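Local coordinates for periplasmic binding protein/LacI transcriptional regulator (PDB 3CTP) that binds the sugar beta-D-xylulofuranose and, as a LacI-family regulator, probably acts as a DNA-binding repressor of transcription, at residues V81-A86 against Y91-C96; I286-Y291 against Y311-K316. All coordinates share one frame; numbering follows the deposited sequence.

Contact 1. Residues V81-A86 against Y91-C96; sequences VIEEYA and YTLFLC
L93, on the strand, drives its CD1 branch against the backbone of the helix at E83, and this is the tight part of the contact: CD1 of L93 lies 3.6 Å from CA of E83. With CG of L93 anti to the carbonyl carbon and CD1 extended (chi2 -172°), CD1 also meets CG2 of I82; the two side chains cross at about a right angle. CD2 of L93 lies 4.4 Å from CB of A86. One turn beyond E83, the chain closes on itself: N of Y91 gives a nearly straight hydrogen bond of 2.9 Å to O of A86, arriving well above the carbonyl plane.

The looser side is polar and bridged by two waters. E83, with CG anti to N and the chain bent at chi2, lays OE1 3.8 Å from CB of L93, and a water joins that OE1 to O of L93. A second water donates to O of E83, at 2.8 Å, and to O of Y91, at 2.7 Å, bridging main chain to main chain. OE2 of E83 is held by the hydroxyl of Y108 of the second subunit, which also bonds to N of L93, so the wet side borders the dimer interface.

Helix 73-88 and strand 92-97 are the last two elements of a beta-alpha-beta unit begun by strand 62-67, which pairs in parallel with strand 92-97; helix 286-302 packs against I82 and Y91.

Contact 2. Residues I286-Y291 against Y311-K316; sequences IEALAY and YIMEVK
M313 and L289 make the closest approach between helix and strand, through apolar groups alone. CD2 of L289 comes to 3.7 Å from CG of M313, and CG of L289 stands 4.1 Å from the same methionine carbon. The two side chains run alongside each other in opposite senses, the leucine branch meeting the first part of the methionine chain and leaving the sulfur for another partner.

That partner is A288. In M313 CG is anti to the carbonyl carbon and the bend at chi2 (-58°) brings SD to 4.0 Å from CB of A288; chi3 then turns the terminal CE away from that alanine. Two successive helical residues thus receive successive parts of one side chain, a van der Waals contact without directional bonds.

Hydrogen bonds run within the helix and to neighbours, none across the contact. In the helix they include N of A290 to O of I286 at 2.8 Å and O of A288 with OG1 of T292, while M313 is tied through its main chain to S153 of strand 151-154 and to D155 just beyond it. L289 also packs on I152 and S154 of that strand.

Such a helix lying on a face of a largely parallel beta-sheet is the layered alpha/beta architecture of periplasmic-binding-protein-like domains, here with the side chain of L289 about 7 Å from the bound beta-D-xylulofuranose.

How the contacts relate
The centres of contacts 1 and 2 lie about 17 Å apart, and both reach the same mixed sheet. Strand 92-97 is outermost within this chain, where its L95 backbone bonds to the second subunit, and strand 311-318 lies next to the last strand at the other side. The contacts follow in series along the chain. Helices 73-88 and 286-302 join them side by side: OH of Y85 probably hydrogen-bonds OE1 of E287 at 2.5 Å, and A290 packs on V81 and I82. Chain regions about 200 residues apart thus build one lobe, and the sugar sits between it and the other. Contact 2 lies nearer the sugar, contact 1 at the dimer interface.

Contact 1. Residues V81-A86 against Y91-C96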
ATOM      1  N   VAL A  81      -6.834  -2.800 -10.137  1.00  9.51           N
ATOM      2  CA  VAL A  81      -7.466  -3.645 -11.154  1.00  8.84           C
ATOM      3  C   VAL A  81      -8.922  -3.226 -11.378  1.00  9.76           C
ATOM      4  O   VAL A  81      -9.412  -3.211 -12.501  1.00 10.35           O
ATOM      5  CB  VAL A  81      -7.324  -5.130 -10.801  1.00 10.26           C
ATOM      6  CG1 VAL A  81      -7.982  -5.987 -11.867  1.00 12.96           C
ATOM      7  CG2 VAL A  81      -5.830  -5.490 -10.654  1.00 12.45           C
ATOM      8  N   ILE A  82      -9.644  -2.862 -10.308  1.00  8.56           N
ATOM      9  CA  ILE A  82     -10.979  -2.309 -10.514  1.00  8.58           C
ATOM     10  C   ILE A  82     -10.906  -1.082 -11.431  1.00  9.46           C
ATOM     11  O   ILE A  82     -11.756  -0.894 -12.297  1.00 10.84           O
ATOM     12  CB  ILE A  82     -11.613  -1.935  -9.173  1.00  8.77           C
ATOM     13  CG1 ILE A  82     -11.917  -3.218  -8.377  1.00 10.11           C
ATOM     14  CG2 ILE A  82     -12.900  -1.178  -9.392  1.00  9.61           C
ATOM     15  CD1 ILE A  82     -12.402  -2.992  -6.938  1.00 10.29           C
ATOM     16  N   GLU A  83      -9.885  -0.237 -11.243  1.00  8.76           N
ATOM     17  CA  GLU A  83      -9.775   0.948 -12.093  1.00  9.53           C
ATOM     18  C   GLU A  83      -9.647   0.551 -13.565  1.00 10.44           C
ATOM     19  O   GLU A  83     -10.262   1.168 -14.441  1.00 11.29           O
ATOM     20  CB  GLU A  83      -8.613   1.853 -11.662  1.00 13.41           C
ATOM     21  CG  GLU A  83      -8.473   3.056 -12.610  1.00 18.60           C
ATOM     22  CD  GLU A  83      -8.294   4.378 -11.903  1.00 23.71           C
ATOM     23  OE1 GLU A  83      -8.342   4.426 -10.651  1.00 21.91           O
ATOM     24  OE2 GLU A  83      -8.137   5.390 -12.623  1.00 25.93           O
ATOM     25  N   GLU A  84      -8.890  -0.498 -13.838  1.00 10.04           N
ATOM     26  CA  GLU A  84      -8.729  -0.974 -15.229  1.00 10.69           C
ATOM     27  C   GLU A  84     -10.053  -1.422 -15.821  1.00 10.47           C
ATOM     28  O   GLU A  84     -10.402  -1.066 -16.968  1.00 11.82           O
ATOM     29  CB  GLU A  84      -7.754  -2.153 -15.282  1.00 13.71           C
ATOM     30  CG  GLU A  84      -6.323  -1.781 -14.945  1.00 17.04           C
ATOM     31  CD  GLU A  84      -5.580  -1.073 -16.090  1.00 23.66           C
ATOM     32  OE1 GLU A  84      -6.141  -0.888 -17.205  1.00 23.05           O
ATOM     33  OE2 GLU A  84      -4.403  -0.738 -15.861  1.00 27.99           O
ATOM     34  N   TYR A  85     -10.776  -2.262 -15.077  1.00  9.10           N
ATOM     35  CA  TYR A  85     -12.057  -2.720 -15.574  1.00  8.42           C
ATOM     36  C   TYR A  85     -13.074  -1.599 -15.702  1.00  9.07           C
ATOM     37  O   TYR A  85     -13.901  -1.611 -16.630  1.00 10.69           O
ATOM     38  CB  TYR A  85     -12.601  -3.895 -14.755  1.00 10.21           C
ATOM     39  CG  TYR A  85     -11.873  -5.187 -15.033  1.00 10.71           C
ATOM     40  CD1 TYR A  85     -10.902  -5.645 -14.184  1.00 16.27           C
ATOM     41  CD2 TYR A  85     -12.154  -5.938 -16.182  1.00 17.00           C
ATOM     42  CE1 TYR A  85     -10.220  -6.834 -14.433  1.00 16.21           C
ATOM     43  CE2 TYR A  85     -11.466  -7.142 -16.438  1.00 16.87           C
ATOM     44  CZ  TYR A  85     -10.497  -7.565 -15.558  1.00 19.91           C
ATOM     45  OH  TYR A  85      -9.794  -8.740 -15.774  1.00 20.66           O
ATOM     46  N   ALA A  86     -13.043  -0.631 -14.784  1.00  7.86           N
ATOM     47  CA  ALA A  86     -13.942   0.528 -14.886  1.00  8.27           C
ATOM     48  C   ALA A  86     -13.627   1.326 -16.144  1.00 10.22           C
ATOM     49  O   ALA A  86     -14.523   1.742 -16.868  1.00  9.83           O
ATOM     50  CB  ALA A  86     -13.749   1.430 -13.659  1.00  9.46           C
ATOM     51  N   TYR A  91     -15.535   4.478 -17.264  1.00  9.75           N
ATOM     52  CA  TYR A  91     -15.644   5.178 -15.974  1.00  9.77           C
ATOM     53  C   TYR A  91     -14.278   5.437 -15.349  1.00 11.26           C
ATOM     54  O   TYR A  91     -13.345   4.630 -15.501  1.00 12.93           O
ATOM     55  CB  TYR A  91     -16.460   4.336 -14.979  1.00  9.70           C
ATOM     56  CG  TYR A  91     -17.910   4.236 -15.361  1.00 10.22           C
ATOM     57  CD1 TYR A  91     -18.843   5.108 -14.825  1.00 11.57           C
ATOM     58  CD2 TYR A  91     -18.337   3.290 -16.295  1.00 12.68           C
ATOM     59  CE1 TYR A  91     -20.179   5.019 -15.170  1.00 13.50           C
ATOM     60  CE2 TYR A  91     -19.652   3.213 -16.665  1.00 12.73           C
ATOM     61  CZ  TYR A  91     -20.576   4.078 -16.116  1.00 13.33           C
ATOM     62  OH  TYR A  91     -21.903   3.972 -16.510  1.00 17.49           O
ATOM     63  N   THR A  92     -14.172   6.567 -14.649  1.00 11.15           N
ATOM     64  CA  THR A  92     -13.031   6.807 -13.761  1.00 11.39           C
ATOM     65  C   THR A  92     -13.436   6.463 -12.323  1.00 12.04           C
ATOM     66  O   THR A  92     -14.606   6.212 -12.060  1.00 13.53           O
ATOM     67  CB  THR A  92     -12.605   8.250 -13.838  1.00 13.61           C
ATOM     68  OG1 THR A  92     -13.762   9.085 -13.807  1.00 17.03           O
ATOM     69  CG2 THR A  92     -11.933   8.495 -15.193  1.00 15.94           C
ATOM     70  N   LEU A  93     -12.472   6.418 -11.401  1.00 12.02           N
ATOM     71  CA  LEU A  93     -12.761   6.066 -10.005  1.00 12.07           C
ATOM     72  C   LEU A  93     -12.274   7.175  -9.050  1.00 12.07           C
ATOM     73  O   LEU A  93     -11.214   7.762  -9.264  1.00 12.97           O
ATOM     74  CB  LEU A  93     -11.961   4.835  -9.594  1.00 15.97           C
ATOM     75  CG  LEU A  93     -12.306   3.429 -10.003  1.00 22.63           C
ATOM     76  CD1 LEU A  93     -11.386   2.489  -9.218  1.00 16.75           C
ATOM     77  CD2 LEU A  93     -13.748   3.165  -9.659  1.00 17.87           C
ATOM     78  N   PHE A  94     -13.051   7.434  -8.008  1.00 10.62           N
ATOM     79  CA  PHE A  94     -12.580   8.162  -6.825  1.00 10.92           C
ATOM     80  C   PHE A  94     -12.382   7.115  -5.743  1.00 12.10           C
ATOM     81  O   PHE A  94     -13.302   6.327  -5.485  1.00 14.32           O
ATOM     82  CB  PHE A  94     -13.639   9.141  -6.320  1.00 12.03           C
ATOM     83  CG  PHE A  94     -13.819  10.372  -7.169  1.00 12.48           C
ATOM     84  CD1 PHE A  94     -12.765  10.905  -7.865  1.00 14.34           C
ATOM     85  CD2 PHE A  94     -15.035  11.015  -7.199  1.00 14.52           C
ATOM     86  CE1 PHE A  94     -12.930  12.072  -8.641  1.00 20.50           C
ATOM     87  CE2 PHE A  94     -15.204  12.158  -7.943  1.00 17.86           C
ATOM     88  CZ  PHE A  94     -14.168  12.675  -8.672  1.00 16.60           C
ATOM     89  N   LEU A  95     -11.223   7.077  -5.097  1.00  9.69           N
ATOM     90  CA  LEU A  95     -11.019   6.146  -3.983  1.00  9.84           C
ATOM     91  C   LEU A  95     -11.260   6.862  -2.678  1.00 12.38           C
ATOM     92  O   LEU A  95     -10.814   7.998  -2.503  1.00 11.99           O
ATOM     93  CB  LEU A  95      -9.591   5.613  -3.940  1.00 11.49           C
ATOM     94  CG  LEU A  95      -9.000   5.099  -5.226  1.00 16.62           C
ATOM     95  CD1 LEU A  95      -7.605   4.489  -4.879  1.00 16.83           C
ATOM     96  CD2 LEU A  95      -9.898   4.042  -5.802  1.00 17.47           C
ATOM     97  N   CYS A  96     -11.960   6.191  -1.761  1.00 12.77           N
ATOM     98  CA  CYS A  96     -12.328   6.774  -0.474  1.00 14.73           C
ATOM     99  C   CYS A  96     -11.900   5.822   0.605  1.00 16.99           C
ATOM    100  O   CYS A  96     -12.271   4.661   0.632  1.00 16.79           O
ATOM    101  CB  CYS A  96     -13.851   6.950  -0.395  1.00 15.02           C
ATOM    102  SG  CYS A  96     -14.503   8.097  -1.668  1.00 21.37           S
TER
HETATM  103  O   HOH W   1     -11.048   3.895 -14.402  1.00 20.63           O
HETATM  104  O   HOH W   2      -8.459   6.705  -9.055  1.00 25.45           O

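Contact 2. Residues I286-Y291 against Y311-K316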
ATOM      1  N   ILE A 286      -8.025 -11.599  -7.793  1.00  9.52           N
ATOM      2  CA  ILE A 286      -8.304 -10.173  -7.915  1.00 10.19           C
ATOM      3  C   ILE A 286      -8.887  -9.817  -9.285  1.00 10.22           C
ATOM      4  O   ILE A 286      -9.819  -9.007  -9.386  1.00  9.78           O
ATOM      5  CB  ILE A 286      -7.018  -9.351  -7.627  1.00 10.88           C
ATOM      6  CG1 ILE A 286      -6.688  -9.485  -6.127  1.00 14.50           C
ATOM      7  CG2 ILE A 286      -7.218  -7.901  -7.990  1.00 15.60           C
ATOM      8  CD1 ILE A 286      -5.410  -8.718  -5.671  1.00 16.93           C
ATOM      9  N   GLU A 287      -8.339 -10.393 -10.358  1.00 10.97           N
ATOM     10  CA  GLU A 287      -8.873 -10.046 -11.682  1.00 12.47           C
ATOM     11  C   GLU A 287     -10.346 -10.447 -11.807  1.00 12.06           C
ATOM     12  O   GLU A 287     -11.181  -9.669 -12.330  1.00 12.40           O
ATOM     13  CB  GLU A 287      -8.063 -10.688 -12.824  1.00 13.75           C
ATOM     14  CG  GLU A 287      -6.665 -10.099 -12.961  1.00 26.11           C
ATOM     15  CD  GLU A 287      -6.642  -8.809 -13.749  1.00 25.79           C
ATOM     16  OE1 GLU A 287      -7.556  -8.589 -14.578  1.00 36.48           O
ATOM     17  OE2 GLU A 287      -5.690  -8.020 -13.556  1.00 37.29           O
ATOM     18  N   ALA A 288     -10.684 -11.668 -11.389  1.00 10.24           N
ATOM     19  CA  ALA A 288     -12.090 -12.095 -11.461  1.00  9.76           C
ATOM     20  C   ALA A 288     -12.985 -11.262 -10.536  1.00  9.76           C
ATOM     21  O   ALA A 288     -14.131 -10.937 -10.889  1.00 10.46           O
ATOM     22  CB  ALA A 288     -12.230 -13.584 -11.116  1.00 10.46           C
ATOM     23  N   LEU A 289     -12.498 -10.945  -9.337  1.00  9.58           N
ATOM     24  CA  LEU A 289     -13.301 -10.127  -8.417  1.00  9.51           C
ATOM     25  C   LEU A 289     -13.570  -8.760  -9.028  1.00  9.97           C
ATOM     26  O   LEU A 289     -14.701  -8.271  -9.004  1.00 10.32           O
ATOM     27  CB  LEU A 289     -12.561  -9.925  -7.095  1.00  9.06           C
ATOM     28  CG  LEU A 289     -12.463 -11.180  -6.231  1.00  9.64           C
ATOM     29  CD1 LEU A 289     -11.380 -10.970  -5.161  1.00 10.69           C
ATOM     30  CD2 LEU A 289     -13.824 -11.489  -5.567  1.00 10.89           C
ATOM     31  N   ALA A 290     -12.516  -8.129  -9.563  1.00 10.06           N
ATOM     32  CA  ALA A 290     -12.659  -6.779 -10.107  1.00  9.68           C
ATOM     33  C   ALA A 290     -13.564  -6.778 -11.322  1.00  8.90           C
ATOM     34  O   ALA A 290     -14.419  -5.906 -11.485  1.00  9.65           O
ATOM     35  CB  ALA A 290     -11.254  -6.227 -10.472  1.00  9.29           C
ATOM     36  N   TYR A 291     -13.356  -7.742 -12.218  1.00 10.32           N
ATOM     37  CA  TYR A 291     -14.212  -7.879 -13.379  1.00  9.63           C
ATOM     38  C   TYR A 291     -15.675  -7.983 -12.965  1.00 10.32           C
ATOM     39  O   TYR A 291     -16.560  -7.295 -13.518  1.00 10.53           O
ATOM     40  CB  TYR A 291     -13.809  -9.129 -14.194  1.00 10.49           C
ATOM     41  CG  TYR A 291     -14.808  -9.505 -15.271  1.00 14.78           C
ATOM     42  CD1 TYR A 291     -14.779  -8.893 -16.500  1.00 18.56           C
ATOM     43  CD2 TYR A 291     -15.781 -10.468 -15.035  1.00 16.64           C
ATOM     44  CE1 TYR A 291     -15.710  -9.217 -17.488  1.00 18.52           C
ATOM     45  CE2 TYR A 291     -16.707 -10.816 -16.028  1.00 23.37           C
ATOM     46  CZ  TYR A 291     -16.652 -10.181 -17.243  1.00 21.67           C
ATOM     47  OH  TYR A 291     -17.554 -10.519 -18.234  1.00 26.75           O
ATOM     48  N   TYR A 311     -22.120 -13.426  -5.228  1.00  9.80           N
ATOM     49  CA  TYR A 311     -21.183 -13.890  -6.250  1.00  9.70           C
ATOM     50  C   TYR A 311     -19.908 -14.286  -5.542  1.00 11.21           C
ATOM     51  O   TYR A 311     -19.262 -13.423  -4.960  1.00 13.25           O
ATOM     52  CB  TYR A 311     -20.880 -12.769  -7.246  1.00  8.70           C
ATOM     53  CG  TYR A 311     -21.951 -12.632  -8.329  1.00  9.22           C
ATOM     54  CD1 TYR A 311     -23.242 -12.225  -8.019  1.00  9.42           C
ATOM     55  CD2 TYR A 311     -21.652 -12.939  -9.662  1.00  9.19           C
ATOM     56  CE1 TYR A 311     -24.227 -12.131  -9.014  1.00 10.09           C
ATOM     57  CE2 TYR A 311     -22.623 -12.833 -10.655  1.00  9.67           C
ATOM     58  CZ  TYR A 311     -23.905 -12.446 -10.330  1.00  9.41           C
ATOM     59  OH  TYR A 311     -24.840 -12.371 -11.350  1.00 11.31           O
ATOM     60  N   ILE A 312     -19.566 -15.573  -5.545  1.00  9.07           N
ATOM     61  CA  ILE A 312     -18.413 -16.066  -4.779  1.00  9.38           C
ATOM     62  C   ILE A 312     -17.380 -16.650  -5.719  1.00 10.90           C
ATOM     63  O   ILE A 312     -17.691 -17.568  -6.502  1.00 11.48           O
ATOM     64  CB  ILE A 312     -18.900 -17.142  -3.781  1.00 10.01           C
ATOM     65  CG1 ILE A 312     -19.946 -16.522  -2.861  1.00 13.86           C
ATOM     66  CG2 ILE A 312     -17.743 -17.690  -2.977  1.00 16.50           C
ATOM     67  CD1 ILE A 312     -20.537 -17.502  -1.864  1.00 22.76           C
ATOM     68  N   MET A 313     -16.158 -16.104  -5.694  1.00  9.70           N
ATOM     69  CA  MET A 313     -15.088 -16.541  -6.601  1.00 10.06           C
ATOM     70  C   MET A 313     -14.158 -17.583  -5.968  1.00 11.53           C
ATOM     71  O   MET A 313     -13.797 -17.504  -4.799  1.00 11.04           O
ATOM     72  CB  MET A 313     -14.189 -15.353  -7.066  1.00 12.19           C
ATOM     73  CG  MET A 313     -14.824 -14.188  -7.826  1.00 17.78           C
ATOM     74  SD  MET A 313     -15.684 -14.620  -9.375  1.00 18.88           S
ATOM     75  CE  MET A 313     -17.175 -14.375  -8.539  1.00  7.51           C
ATOM     76  N   GLU A 314     -13.734 -18.547  -6.779  1.00 10.97           N
ATOM     77  CA  GLU A 314     -12.922 -19.655  -6.313  1.00 10.21           C
ATOM     78  C   GLU A 314     -11.536 -19.193  -5.865  1.00 10.72           C
ATOM     79  O   GLU A 314     -10.903 -18.345  -6.516  1.00 11.18           O
ATOM     80  CB  GLU A 314     -12.766 -20.639  -7.493  1.00 12.44           C
ATOM     81  CG  GLU A 314     -11.925 -21.871  -7.222  1.00 24.28           C
ATOM     82  CD  GLU A 314     -11.870 -22.819  -8.420  1.00 24.56           C
ATOM     83  OE1 GLU A 314     -12.498 -22.517  -9.452  1.00 29.23           O
ATOM     84  OE2 GLU A 314     -11.177 -23.853  -8.331  1.00 30.77           O
ATOM     85  N   VAL A 315     -11.056 -19.812  -4.783  1.00 10.60           N
ATOM     86  CA  VAL A 315      -9.696 -19.591  -4.268  1.00  9.45           C
ATOM     87  C   VAL A 315      -8.836 -20.830  -4.483  1.00 10.87           C
ATOM     88  O   VAL A 315      -9.351 -21.921  -4.762  1.00 12.49           O
ATOM     89  CB  VAL A 315      -9.707 -19.219  -2.758  1.00  9.23           C
ATOM     90  CG1 VAL A 315     -10.495 -17.914  -2.581  1.00 11.29           C
ATOM     91  CG2 VAL A 315     -10.326 -20.325  -1.943  1.00 14.97           C
ATOM     92  N   LYS A 316      -7.528 -20.661  -4.362  1.00 11.12           N
ATOM     93  CA  LYS A 316      -6.634 -21.804  -4.490  1.00 12.16           C
ATOM     94  C   LYS A 316      -5.387 -21.612  -3.651  1.00 11.90           C
ATOM     95  O   LYS A 316      -4.959 -20.483  -3.394  1.00 11.75           O
ATOM     96  CB  LYS A 316      -6.231 -21.983  -5.941  1.00 15.74           C
ATOM     97  CG  LYS A 316      -5.396 -20.864  -6.445  1.00 21.33           C
ATOM     98  CD  LYS A 316      -5.115 -20.968  -7.945  1.00 28.07           C
ATOM     99  CE  LYS A 316      -4.266 -19.767  -8.369  1.00 30.03           C
ATOM    100  NZ  LYS A 316      -4.600 -19.283  -9.747  1.00 34.33           N
TER